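Local coordinates for protein esterase (Alcaligenes sp., PDB 1QLW) that probably hydrolyses carboxylic esters, as a bacterial esterase of the alpha/beta hydrolase fold, at residues 62-68 and 197-203; 224-228 and 313-317. One frame throughout, in Å; residues are numbered along the deposited sequence.

Contact 1 (62-68 and 197-203)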
loop_
_atom_site.group_PDB
_atom_site.type_symbol
_atom_site.label_atom_id
_atom_site.label_comp_id
_atom_site.label_asym_id
_atom_site.label_seq_id
_atom_site.Cartn_x
_atom_site.Cartn_y
_atom_site.Cartn_z
ATOM N N ARG A 62 0.166 6.191 25.909
ATOM C CA ARG A 62 -0.999 7.051 25.724
ATOM C C ARG A 62 -1.132 7.624 24.323
ATOM O O ARG A 62 -2.265 7.727 23.814
ATOM C CB ARG A 62 -0.963 8.191 26.744
ATOM C CG ARG A 62 -1.993 9.280 26.571
ATOM C CD ARG A 62 -3.434 8.839 26.658
ATOM N NE ARG A 62 -4.405 9.895 26.382
ATOM C CZ ARG A 62 -4.828 10.232 25.169
ATOM N NH1 ARG A 62 -4.367 9.583 24.105
ATOM N NH2 ARG A 62 -5.709 11.199 25.002
ATOM N N TYR A 63 -0.024 8.046 23.711
ATOM C CA TYR A 63 -0.085 8.698 22.421
ATOM C C TYR A 63 0.504 7.840 21.320
ATOM O O TYR A 63 1.684 7.496 21.362
ATOM C CB TYR A 63 0.672 10.037 22.477
ATOM C CG TYR A 63 0.120 10.977 23.531
ATOM C CD1 TYR A 63 -1.172 11.486 23.439
ATOM C CD2 TYR A 63 0.839 11.232 24.681
ATOM C CE1 TYR A 63 -1.690 12.324 24.420
ATOM C CE2 TYR A 63 0.352 12.073 25.672
ATOM C CZ TYR A 63 -0.907 12.607 25.511
ATOM O OH TYR A 63 -1.396 13.420 26.509
ATOM N N PRO A 64 -0.299 7.446 20.342
ATOM C CA PRO A 64 0.235 6.742 19.184
ATOM C C PRO A 64 1.157 7.629 18.362
ATOM O O PRO A 64 1.022 8.851 18.384
ATOM C CB PRO A 64 -1.007 6.432 18.341
ATOM C CG PRO A 64 -2.121 6.391 19.341
ATOM C CD PRO A 64 -1.765 7.556 20.256
ATOM N N ILE A 65 2.024 7.020 17.574
ATOM C CA ILE A 65 2.855 7.712 16.611
ATOM C C ILE A 65 2.277 7.463 15.219
ATOM O O ILE A 65 2.041 6.319 14.836
ATOM C CB ILE A 65 4.323 7.272 16.693
ATOM C CG1 ILE A 65 4.896 7.517 18.098
ATOM C CG2 ILE A 65 5.152 7.976 15.624
ATOM C CD1 ILE A 65 6.252 6.901 18.362
ATOM N N THR A 66 2.044 8.553 14.495
ATOM C CA THR A 66 1.606 8.493 13.102
ATOM C C THR A 66 2.827 8.755 12.227
ATOM O O THR A 66 3.460 9.813 12.352
ATOM C CB THR A 66 0.493 9.516 12.856
ATOM O OG1 THR A 66 -0.654 9.196 13.653
ATOM C CG2 THR A 66 0.071 9.533 11.401
ATOM N N LEU A 67 3.162 7.817 11.358
ATOM C CA LEU A 67 4.335 7.863 10.491
ATOM C C LEU A 67 3.937 8.248 9.078
ATOM O O LEU A 67 3.075 7.594 8.487
ATOM C CB LEU A 67 5.077 6.522 10.484
ATOM C CG LEU A 67 5.625 6.034 11.823
ATOM C CD1 LEU A 67 6.166 4.606 11.681
ATOM C CD2 LEU A 67 6.729 6.948 12.317
ATOM N N ILE A 68 4.560 9.304 8.561
ATOM C CA ILE A 68 4.146 9.978 7.341
ATOM C C ILE A 68 5.310 10.058 6.360
ATOM O O ILE A 68 6.246 10.855 6.558
ATOM C CB ILE A 68 3.632 11.393 7.687
ATOM C CG1 ILE A 68 2.591 11.398 8.822
ATOM C CG2 ILE A 68 3.097 12.092 6.444
ATOM C CD1 ILE A 68 2.546 12.715 9.565
ATOM N N LEU A 197 -8.038 10.030 17.019
ATOM C CA LEU A 197 -7.203 9.372 18.018
ATOM C C LEU A 197 -7.187 10.116 19.347
ATOM O O LEU A 197 -6.859 9.507 20.364
ATOM C CB LEU A 197 -5.771 9.234 17.494
ATOM C CG LEU A 197 -5.613 8.354 16.249
ATOM C CD1 LEU A 197 -4.157 8.274 15.842
ATOM C CD2 LEU A 197 -6.214 6.968 16.455
ATOM N N ASP A 198 -7.488 11.406 19.338
ATOM C CA ASP A 198 -7.460 12.234 20.526
ATOM C C ASP A 198 -6.052 12.283 21.099
ATOM O O ASP A 198 -5.841 12.167 22.301
ATOM C CB ASP A 198 -8.499 11.801 21.555
ATOM C CG ASP A 198 -8.718 12.844 22.642
ATOM O OD1 ASP A 198 -8.609 14.049 22.334
ATOM O OD2 ASP A 198 -8.966 12.427 23.788
ATOM N N GLY A 199 -5.071 12.553 20.228
ATOM C CA GLY A 199 -3.707 12.759 20.674
ATOM C C GLY A 199 -2.735 11.808 20.013
ATOM O O GLY A 199 -2.687 10.622 20.347
ATOM N N THR A 200 -1.951 12.314 19.080
ATOM C CA THR A 200 -0.941 11.522 18.403
ATOM C C THR A 200 0.293 12.379 18.173
ATOM O O THR A 200 0.224 13.609 18.050
ATOM C CB THR A 200 -1.472 10.975 17.048
ATOM O OG1 THR A 200 -0.494 10.144 16.410
ATOM C CG2 THR A 200 -1.870 12.070 16.072
ATOM N N VAL A 201 1.426 11.715 18.115
ATOM C CA VAL A 201 2.680 12.330 17.736
ATOM C C VAL A 201 2.778 12.164 16.213
ATOM O O VAL A 201 2.781 11.025 15.730
ATOM C CB VAL A 201 3.882 11.657 18.390
ATOM C CG1 VAL A 201 5.199 12.213 17.879
ATOM C CG2 VAL A 201 3.777 11.765 19.910
ATOM N N LEU A 202 2.884 13.247 15.460
ATOM C CA LEU A 202 3.027 13.190 14.012
ATOM C C LEU A 202 4.504 13.163 13.659
ATOM O O LEU A 202 5.221 14.089 14.051
ATOM C CB LEU A 202 2.346 14.387 13.344
ATOM C CG LEU A 202 0.840 14.535 13.580
ATOM C CD1 LEU A 202 0.312 15.794 12.907
ATOM C CD2 LEU A 202 0.043 13.327 13.132
ATOM N N LEU A 203 4.935 12.158 12.913
ATOM C CA LEU A 203 6.329 12.008 12.501
ATOM C C LEU A 203 6.365 11.970 10.979
ATOM O O LEU A 203 5.806 11.082 10.348
ATOM C CB LEU A 203 6.931 10.763 13.127
ATOM C CG LEU A 203 8.447 10.624 12.976
ATOM C CD1 LEU A 203 9.011 9.748 14.078
ATOM C CD2 LEU A 203 8.806 10.106 11.606
HETATM O O HOH W 1 -4.613 9.070 21.487
#
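Strands 65-68 and 200-203 run parallel, their axes 4.7 Å apart and 20° from alignment, pairing Ile-65 with Val-201, Thr-66 with Leu-202 and Leu-67 with Leu-203. Thr-66 N donates to Val-201 O and Thr-66 O accepts from Leu-203 N, while Val-201 N (2.9 Å from Pro-64 O) and Ile-68 N (2.8 Å from Leu-203 O) close the two ends. Such parallel pairing builds the central sheet of the alpha/beta hydrolase fold.

Pro-64 O takes a second donor, Thr-200 OG1, which comes from above the carbonyl plane at 2.8 Å. That hydroxyl, set anti to its own backbone N (chi1 -177°), accepts in turn from Thr-66 OG1 at 2.9 Å. On the other face of the sheet, Ile-65 CG2 meets Leu-203 CB at 4.1 Å.

Before the strands, Arg-62 NH2 bonds Asp-198 O at 2.9 Å and makes a long salt bridge to OD2. Its guanidinium lies over Tyr-63 CE1, and NH1 reaches Leu-197 O and Gly-199 O through one water. Gly-199 directs its O to the edge of the Tyr-63 ring; a CB here would clash with Tyr-63 CE1 and the preceding carbonyl O. The buried threonine hydroxyls thus have partners, and charge stays at the exposed end.

Contact 2 (224-228 and 313-317)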
loop_
_atom_site.group_PDB
_atom_site.type_symbol
_atom_site.label_atom_id
_atom_site.label_comp_id
_atom_site.label_asym_id
_atom_site.label_seq_id
_atom_site.Cartn_x
_atom_site.Cartn_y
_atom_site.Cartn_z
ATOM N N THR A 224 -0.129 16.068 19.580
ATOM C CA THR A 224 0.585 16.059 20.853
ATOM C C THR A 224 1.996 16.582 20.714
ATOM O O THR A 224 2.479 17.295 21.595
ATOM C CB THR A 224 0.588 14.603 21.377
ATOM O OG1 THR A 224 -0.755 14.107 21.399
ATOM C CG2 THR A 224 1.227 14.511 22.745
ATOM N N ALA A 225 2.648 16.222 19.633
ATOM C CA ALA A 225 4.017 16.599 19.370
ATOM C C ALA A 225 4.290 16.349 17.887
ATOM O O ALA A 225 3.547 15.596 17.252
ATOM C CB ALA A 225 5.003 15.791 20.209
ATOM N N ILE A 226 5.327 16.983 17.368
ATOM C CA ILE A 226 5.721 16.819 15.974
ATOM C C ILE A 226 7.194 16.462 15.910
ATOM O O ILE A 226 8.005 17.153 16.522
ATOM C CB ILE A 226 5.437 18.086 15.146
ATOM C CG1 ILE A 226 3.948 18.408 15.137
ATOM C CG2 ILE A 226 6.041 17.986 13.761
ATOM C CD1 ILE A 226 3.608 19.767 14.587
ATOM N N VAL A 227 7.495 15.436 15.123
ATOM C CA VAL A 227 8.852 15.049 14.795
ATOM C C VAL A 227 8.986 15.136 13.273
ATOM O O VAL A 227 8.178 14.519 12.581
ATOM C CB VAL A 227 9.230 13.649 15.284
ATOM C CG1 VAL A 227 10.642 13.271 14.861
ATOM C CG2 VAL A 227 9.040 13.519 16.791
ATOM N N SER A 228 9.946 15.893 12.769
ATOM C CA SER A 228 10.100 16.029 11.315
ATOM C C SER A 228 11.530 15.641 10.967
ATOM O O SER A 228 12.468 16.287 11.439
ATOM C CB SER A 228 9.711 17.452 10.926
ATOM O OG SER A 228 9.672 17.729 9.557
ATOM N N ILE A 313 15.042 9.674 19.089
ATOM C CA ILE A 313 13.726 10.255 18.857
ATOM C C ILE A 313 12.741 9.818 19.931
ATOM O O ILE A 313 11.994 10.637 20.472
ATOM C CB ILE A 313 13.238 9.877 17.444
ATOM C CG1 ILE A 313 14.111 10.595 16.400
ATOM C CG2 ILE A 313 11.771 10.212 17.270
ATOM C CD1 ILE A 313 13.851 10.116 14.979
ATOM N N LEU A 314 12.725 8.529 20.258
ATOM C CA LEU A 314 11.797 8.030 21.269
ATOM C C LEU A 314 12.086 8.601 22.650
ATOM O O LEU A 314 11.169 8.896 23.415
ATOM C CB LEU A 314 11.786 6.504 21.298
ATOM C CG LEU A 314 11.275 5.820 20.033
ATOM C CD1 LEU A 314 11.435 4.316 20.154
ATOM C CD2 LEU A 314 9.821 6.188 19.756
ATOM N N ASP A 315 13.370 8.789 22.958
ATOM C CA ASP A 315 13.745 9.428 24.227
ATOM C C ASP A 315 13.156 10.833 24.283
ATOM O O ASP A 315 12.587 11.259 25.293
ATOM C CB ASP A 315 15.258 9.486 24.394
ATOM C CG ASP A 315 15.711 10.309 25.583
ATOM O OD1 ASP A 315 15.632 9.817 26.727
ATOM O OD2 ASP A 315 16.143 11.466 25.387
ATOM N N TRP A 316 13.257 11.579 23.185
ATOM C CA TRP A 316 12.689 12.917 23.112
ATOM C C TRP A 316 11.175 12.865 23.242
ATOM O O TRP A 316 10.591 13.652 23.997
ATOM C CB TRP A 316 13.129 13.617 21.825
ATOM C CG TRP A 316 12.565 15.009 21.708
ATOM C CD1 TRP A 316 13.148 16.163 22.117
ATOM C CD2 TRP A 316 11.299 15.381 21.158
ATOM N NE1 TRP A 316 12.331 17.231 21.859
ATOM C CE2 TRP A 316 11.178 16.783 21.282
ATOM C CE3 TRP A 316 10.253 14.656 20.561
ATOM C CZ2 TRP A 316 10.052 17.465 20.840
ATOM C CZ3 TRP A 316 9.149 15.356 20.137
ATOM C CH2 TRP A 316 9.054 16.744 20.269
ATOM N N ILE A 317 10.529 11.927 22.544
ATOM C CA ILE A 317 9.072 11.835 22.636
ATOM C C ILE A 317 8.649 11.563 24.071
ATOM O O ILE A 317 7.742 12.212 24.590
ATOM C CB ILE A 317 8.515 10.747 21.708
ATOM C CG1 ILE A 317 8.700 11.171 20.246
ATOM C CG2 ILE A 317 7.048 10.492 22.026
ATOM C CD1 ILE A 317 8.344 10.105 19.229
#
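Val-227 and Trp-316 make the nearest apolar contact between strand 224-228 and helix 313-317, with Val-227 CG2 3.8 Å from CZ3 of the indole. The two side chains run past one another, strand to helix and helix to strand. With CG anti to the backbone N (chi1 -180°), Trp-316 extends its six-membered ring from the helix to the strand, where CH2 lies 4.2 Å from Ala-225 CB. Val-227 divides its branches: CG2 also meets Ile-317 CG1 at 4.2 Å, whereas CG1 turns to Ile-313 CG2 at 4.1 Å, the valine and Ile-313 crossing at a slant.

The helix packs on one face of the central sheet of an alpha/beta hydrolase, nearly antiparallel to the strand (158°), with the short axes 10.4 Å apart. Ala-225 and Val-227 point toward it. Ile-226 faces away, and its side chain touches Pro-212 and Phe-213 of helix 211-218, so helices cover both faces of the strand.

Replacing Trp-316 with an alanine would probably open a gap beside Ala-225 CB and take from Val-227 CG2 its closest partner across the contact.

Polar atoms add little across the interface, which has no hydrogen bond. Ile-226 O approaches Trp-316 CH2 at 3.9 Å, oblique to the ring. Ile-317 N bonds Ile-313 O along the helix, and Ala-225 and Val-227 pair with Leu-202 of the neighbouring strand.

In the fold
Contacts 1 and 2 meet in the same sheet, because strands 200-205 and 223-229 are neighbours; Thr-200 O and Thr-224 N lie 2.9 Å apart, a probable hydrogen bond. Their centres lie about 10 Å apart. Contact 1 joins strand to strand within the sheet and relies on hydrogen bonds, running from a buried strand pair out to an exposed, charged end. Contact 2 lays helix 306-319 on the sheet and is wholly buried and essentially apolar. The two share a hydrophobic layer: Leu-203 touches Val-227, and Val-201 touches Ile-317. Nearer the strand starts, Tyr-63 of contact 1 packs against Thr-224, at the beginning of segment 224-228.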